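Nucleoprotein (Human coronavirus NL63, PDB 5N4K) probably packages the viral RNA genome into a helical ribonucleocapsid, this chain being the protein's N-terminal domain, which probably binds RNA. Local coordinates at residues S30-L36 and P84-Y90. Numbering follows the deposited sequence.
With SO4 (sulfate ion), chain F.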
ATOM      1  N   SER A  30      -1.127 -10.909  -2.631  1.00 13.38           N
ATOM      2  CA  SER A  30       0.139 -11.648  -2.763  1.00 12.02           C
ATOM      3  C   SER A  30      -0.150 -13.108  -2.991  1.00 14.17           C
ATOM      4  O   SER A  30      -1.098 -13.657  -2.474  1.00 14.48           O
ATOM      5  CB  SER A  30       0.933 -11.469  -1.486  1.00 12.06           C
ATOM      6  OG  SER A  30       2.122 -12.242  -1.402  1.00 11.79           O
ATOM      7  N   PHE A  31       0.725 -13.745  -3.734  1.00 12.89           N
ATOM      8  CA  PHE A  31       0.680 -15.205  -3.863  1.00 11.69           C
ATOM      9  C   PHE A  31       0.954 -15.893  -2.551  1.00 14.65           C
ATOM     10  O   PHE A  31       0.654 -17.135  -2.438  1.00 16.02           O
ATOM     11  CB  PHE A  31       1.674 -15.708  -4.884  1.00 12.65           C
ATOM     12  CG  PHE A  31       1.311 -15.427  -6.302  1.00 12.89           C
ATOM     13  CD1 PHE A  31       0.359 -16.190  -6.919  1.00 14.03           C
ATOM     14  CD2 PHE A  31       1.908 -14.452  -7.075  1.00 14.15           C
ATOM     15  CE1 PHE A  31      -0.054 -15.959  -8.202  1.00 15.52           C
ATOM     16  CE2 PHE A  31       1.514 -14.208  -8.393  1.00 14.59           C
ATOM     17  CZ  PHE A  31       0.494 -14.977  -8.979  1.00 15.71           C
ATOM     18  N   TYR A  32       1.568 -15.237  -1.577  1.00 12.38           N
ATOM     19  CA  TYR A  32       2.064 -15.863  -0.384  1.00 11.73           C
ATOM     20  C   TYR A  32       1.452 -15.293   0.884  1.00 12.63           C
ATOM     21  O   TYR A  32       1.083 -14.135   0.922  1.00 12.63           O
ATOM     22  CB  TYR A  32       3.607 -15.744  -0.278  1.00 12.20           C
ATOM     23  CG  TYR A  32       4.281 -16.334  -1.452  1.00 13.83           C
ATOM     24  CD1 TYR A  32       4.455 -17.733  -1.572  1.00 13.97           C
ATOM     25  CD2 TYR A  32       4.727 -15.545  -2.549  1.00 12.37           C
ATOM     26  CE1 TYR A  32       4.976 -18.322  -2.713  1.00 14.14           C
ATOM     27  CE2 TYR A  32       5.233 -16.095  -3.693  1.00 12.27           C
ATOM     28  CZ  TYR A  32       5.351 -17.470  -3.775  1.00 12.95           C
ATOM     29  OH  TYR A  32       5.930 -18.095  -4.816  1.00 15.25           O
ATOM     30  N   MET A  33       1.372 -16.112   1.936  1.00 12.96           N
ATOM     31  CA  MET A  33       1.144 -15.606   3.253  0.70 13.78           C
ATOM     32  C   MET A  33       2.180 -14.566   3.635  1.00 12.81           C
ATOM     33  O   MET A  33       3.334 -14.654   3.194  1.00 13.01           O
ATOM     34  CB  MET A  33       1.151 -16.775   4.293  0.70 14.99           C
ATOM     35  CG  MET A  33      -0.124 -17.658   4.189  0.70 16.99           C
ATOM     36  SD  MET A  33      -1.662 -16.829   4.528  0.70 22.35           S
ATOM     37  CE  MET A  33      -1.558 -16.603   6.318  0.70 23.06           C
ATOM     38  N   PRO A  34       1.826 -13.619   4.493  1.00 12.67           N
ATOM     39  CA  PRO A  34       2.814 -12.640   4.985  1.00 12.96           C
ATOM     40  C   PRO A  34       3.777 -13.237   5.973  1.00 15.14           C
ATOM     41  O   PRO A  34       3.552 -14.323   6.559  1.00 15.48           O
ATOM     42  CB  PRO A  34       1.967 -11.571   5.630  1.00 13.91           C
ATOM     43  CG  PRO A  34       0.724 -12.296   6.080  1.00 14.42           C
ATOM     44  CD  PRO A  34       0.517 -13.379   5.098  1.00 13.69           C
ATOM     45  N   LEU A  35       4.855 -12.489   6.242  1.00 12.28           N
ATOM     46  CA  LEU A  35       5.698 -12.708   7.389  1.00 13.33           C
ATOM     47  C   LEU A  35       5.336 -11.631   8.411  1.00 13.67           C
ATOM     48  O   LEU A  35       4.876 -10.503   8.086  1.00 13.22           O
ATOM     49  CB  LEU A  35       7.176 -12.601   7.073  1.00 14.06           C
ATOM     50  CG  LEU A  35       7.597 -13.469   5.917  1.00 15.72           C
ATOM     51  CD1 LEU A  35       9.107 -13.192   5.628  1.00 16.31           C
ATOM     52  CD2 LEU A  35       7.310 -14.904   6.170  1.00 16.25           C
ATOM     53  N   LEU A  36       5.644 -11.946   9.688  1.00 14.32           N
ATOM     54  CA  LEU A  36       5.518 -11.028  10.771  1.00 14.69           C
ATOM     55  C   LEU A  36       6.937 -10.549  11.175  1.00 13.10           C
ATOM     56  O   LEU A  36       7.839 -11.367  11.280  1.00 14.36           O
ATOM     57  CB  LEU A  36       4.826 -11.835  11.927  1.00 18.25           C
ATOM     58  CG  LEU A  36       4.275 -10.964  12.974  1.00 23.45           C
ATOM     59  CD1 LEU A  36       3.028 -10.187  12.500  1.00 23.59           C
ATOM     60  CD2 LEU A  36       3.932 -11.895  14.162  1.00 25.66           C
ATOM     61  N   PRO A  84       4.585  -5.337  12.543  1.00 14.07           N
ATOM     62  CA  PRO A  84       4.125  -5.192  11.160  1.00 15.87           C
ATOM     63  C   PRO A  84       4.130  -6.498  10.417  1.00 15.39           C
ATOM     64  O   PRO A  84       4.849  -7.427  10.783  1.00 15.73           O
ATOM     65  CB  PRO A  84       5.111  -4.194  10.541  1.00 17.47           C
ATOM     66  CG  PRO A  84       6.246  -4.182  11.404  1.00 19.48           C
ATOM     67  CD  PRO A  84       5.826  -4.596  12.790  1.00 15.75           C
ATOM     68  N   LYS A  85       3.322  -6.591   9.374  1.00 14.50           N
ATOM     69  CA  LYS A  85       3.385  -7.676   8.449  1.00 15.87           C
ATOM     70  C   LYS A  85       4.061  -7.195   7.152  1.00 12.50           C
ATOM     71  O   LYS A  85       4.099  -6.020   6.851  1.00 13.81           O
ATOM     72  CB  LYS A  85       2.017  -8.255   8.128  1.00 17.81           C
ATOM     73  CG  LYS A  85       1.469  -9.142   9.260  1.00 20.39           C
ATOM     74  CD  LYS A  85       0.040  -9.568   8.958  1.00 23.60           C
ATOM     75  CE  LYS A  85      -0.441 -10.330  10.169  1.00 27.86           C
ATOM     76  NZ  LYS A  85      -1.899 -10.657  10.058  1.00 29.46           N
ATOM     77  N   VAL A  86       4.669  -8.145   6.456  1.00 11.87           N
ATOM     78  CA  VAL A  86       5.207  -7.890   5.120  1.00 10.90           C
ATOM     79  C   VAL A  86       4.648  -8.897   4.140  1.00 11.16           C
ATOM     80  O   VAL A  86       4.563 -10.101   4.439  1.00 11.81           O
ATOM     81  CB  VAL A  86       6.764  -7.884   5.112  1.00 11.96           C
ATOM     82  CG1 VAL A  86       7.312  -6.665   5.820  1.00 13.36           C
ATOM     83  CG2 VAL A  86       7.368  -9.166   5.707  1.00 11.76           C
ATOM     84  N   HIS A  87       4.304  -8.432   2.943  1.00 10.51           N
ATOM     85  CA  HIS A  87       3.785  -9.316   1.886  1.00 10.58           C
ATOM     86  C   HIS A  87       4.681  -9.231   0.657  1.00 10.09           C
ATOM     87  O   HIS A  87       5.096  -8.119   0.265  1.00 10.86           O
ATOM     88  CB  HIS A  87       2.365  -8.874   1.486  1.00 11.58           C
ATOM     89  CG  HIS A  87       1.358  -8.869   2.584  1.00 15.39           C
ATOM     90  ND1 HIS A  87       0.454  -9.874   2.713  1.00 19.79           N
ATOM     91  CD2 HIS A  87       1.126  -7.979   3.528  1.00 18.27           C
ATOM     92  CE1 HIS A  87      -0.283  -9.645   3.779  1.00 18.23           C
ATOM     93  NE2 HIS A  87       0.079  -8.494   4.289  1.00 19.77           N
ATOM     94  N   PHE A  88       4.943 -10.384   0.031  1.00  9.83           N
ATOM     95  CA  PHE A  88       5.890 -10.417  -1.076  1.00  9.92           C
ATOM     96  C   PHE A  88       5.163 -10.305  -2.395  1.00  9.41           C
ATOM     97  O   PHE A  88       4.115 -10.964  -2.638  1.00 10.43           O
ATOM     98  CB  PHE A  88       6.626 -11.775  -1.086  1.00 10.89           C
ATOM     99  CG  PHE A  88       7.496 -11.911  -2.310  1.00  9.55           C
ATOM    100  CD1 PHE A  88       8.745 -11.315  -2.316  1.00 10.49           C
ATOM    101  CD2 PHE A  88       7.061 -12.567  -3.427  1.00  9.67           C
ATOM    102  CE1 PHE A  88       9.544 -11.351  -3.449  1.00 10.83           C
ATOM    103  CE2 PHE A  88       7.841 -12.612  -4.584  1.00  9.67           C
ATOM    104  CZ  PHE A  88       9.060 -11.989  -4.576  1.00 11.08           C
ATOM    105  N   TYR A  89       5.756  -9.563  -3.312  1.00  9.65           N
ATOM    106  CA  TYR A  89       5.290  -9.437  -4.675  1.00  9.69           C
ATOM    107  C   TYR A  89       6.489  -9.472  -5.607  1.00 10.30           C
ATOM    108  O   TYR A  89       7.510  -8.871  -5.378  1.00  9.70           O
ATOM    109  CB  TYR A  89       4.563  -8.101  -4.860  1.00 10.74           C
ATOM    110  CG  TYR A  89       3.366  -7.938  -3.974  1.00 11.10           C
ATOM    111  CD1 TYR A  89       3.488  -7.368  -2.719  1.00 12.29           C
ATOM    112  CD2 TYR A  89       2.111  -8.338  -4.437  1.00 11.75           C
ATOM    113  CE1 TYR A  89       2.351  -7.229  -1.883  1.00 12.80           C
ATOM    114  CE2 TYR A  89       1.038  -8.203  -3.590  1.00 13.53           C
ATOM    115  CZ  TYR A  89       1.209  -7.691  -2.399  1.00 14.58           C
ATOM    116  OH  TYR A  89       0.056  -7.508  -1.527  1.00 20.60           O
ATOM    117  N   TYR A  90       6.329 -10.179  -6.729  1.00  9.55           N
ATOM    118  CA  TYR A  90       7.349 -10.201  -7.777  1.00  9.24           C
ATOM    119  C   TYR A  90       7.505  -8.828  -8.394  1.00  9.62           C
ATOM    120  O   TYR A  90       6.549  -8.067  -8.511  1.00  9.26           O
ATOM    121  CB  TYR A  90       6.959 -11.279  -8.829  1.00 10.34           C
ATOM    122  CG  TYR A  90       7.016 -12.709  -8.252  1.00 10.22           C
ATOM    123  CD1 TYR A  90       8.233 -13.394  -8.215  1.00 10.47           C
ATOM    124  CD2 TYR A  90       5.898 -13.371  -7.832  1.00 10.11           C
ATOM    125  CE1 TYR A  90       8.334 -14.660  -7.660  1.00 10.87           C
ATOM    126  CE2 TYR A  90       5.938 -14.609  -7.288  1.00 11.27           C
ATOM    127  CZ  TYR A  90       7.163 -15.236  -7.200  1.00 11.55           C
ATOM    128  OH  TYR A  90       7.230 -16.506  -6.629  1.00 12.69           O
TER
HETATM  129  S   SO4 F 404      -4.200  -7.940  10.318  0.60 36.72           S
HETATM  130  O1  SO4 F 404      -3.984  -7.147  11.544  0.60 37.14           O
HETATM  131  O2  SO4 F 404      -2.940  -8.310   9.652  0.60 36.49           O
HETATM  132  O3  SO4 F 404      -4.811  -6.985   9.392  0.60 38.61           O
HETATM  133  O4  SO4 F 404      -4.949  -9.213  10.523  0.60 35.76           O
HETATM  134  O   HOH W   1       3.572 -12.598   1.244  1.00 11.39           O
HETATM  135  O   HOH W   2       3.098 -12.417  -4.721  1.00 14.37           O
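Leu36 and Lys85 meet in the antiparallel sheet of the coronavirus nucleocapsid N-terminal domain, where short strand 35-37 lies between 80-90 and 145-147. Leu36 CD1 rests against Lys85 CG, and the extended lysine chain runs on alongside the Pro34 ring until NZ donates a hydrogen bond to sulfate O2 at 2.6 Å. The same ion, probably from the crystallisation liquor, is also held by Arg71 and Gln69. Val86 and Leu35 form the hydrogen-bonded pair, Val86 N giving to Leu35 O (2.9 Å) and Leu35 N to Val86 O, with Val86 CG2 against Leu35 CB. Pro34 CB sits over one face of the His87 imidazole, 3.7 Å from its centroid, while His87 NE2 is hydrogen-bonded to Gln69 OE1. Direct backbone pairing then gives way to water and side chain: one water accepts from Phe88 N and donates to Ser30 OG and Met33 O. Ser30 donates through OG to a lone pair of Phe88 O at 2.7 Å; its chi1 of 174°, trans to the backbone N, turns the hydroxyl that way, and the same OG accepts from Tyr32 N in an ST turn. Ser30 CB lies off-centre above the Tyr89 ring. The Tyr90 side chain crosses that of Tyr32 at about a right angle, and their OH atoms hydrogen-bond at 2.7 Å.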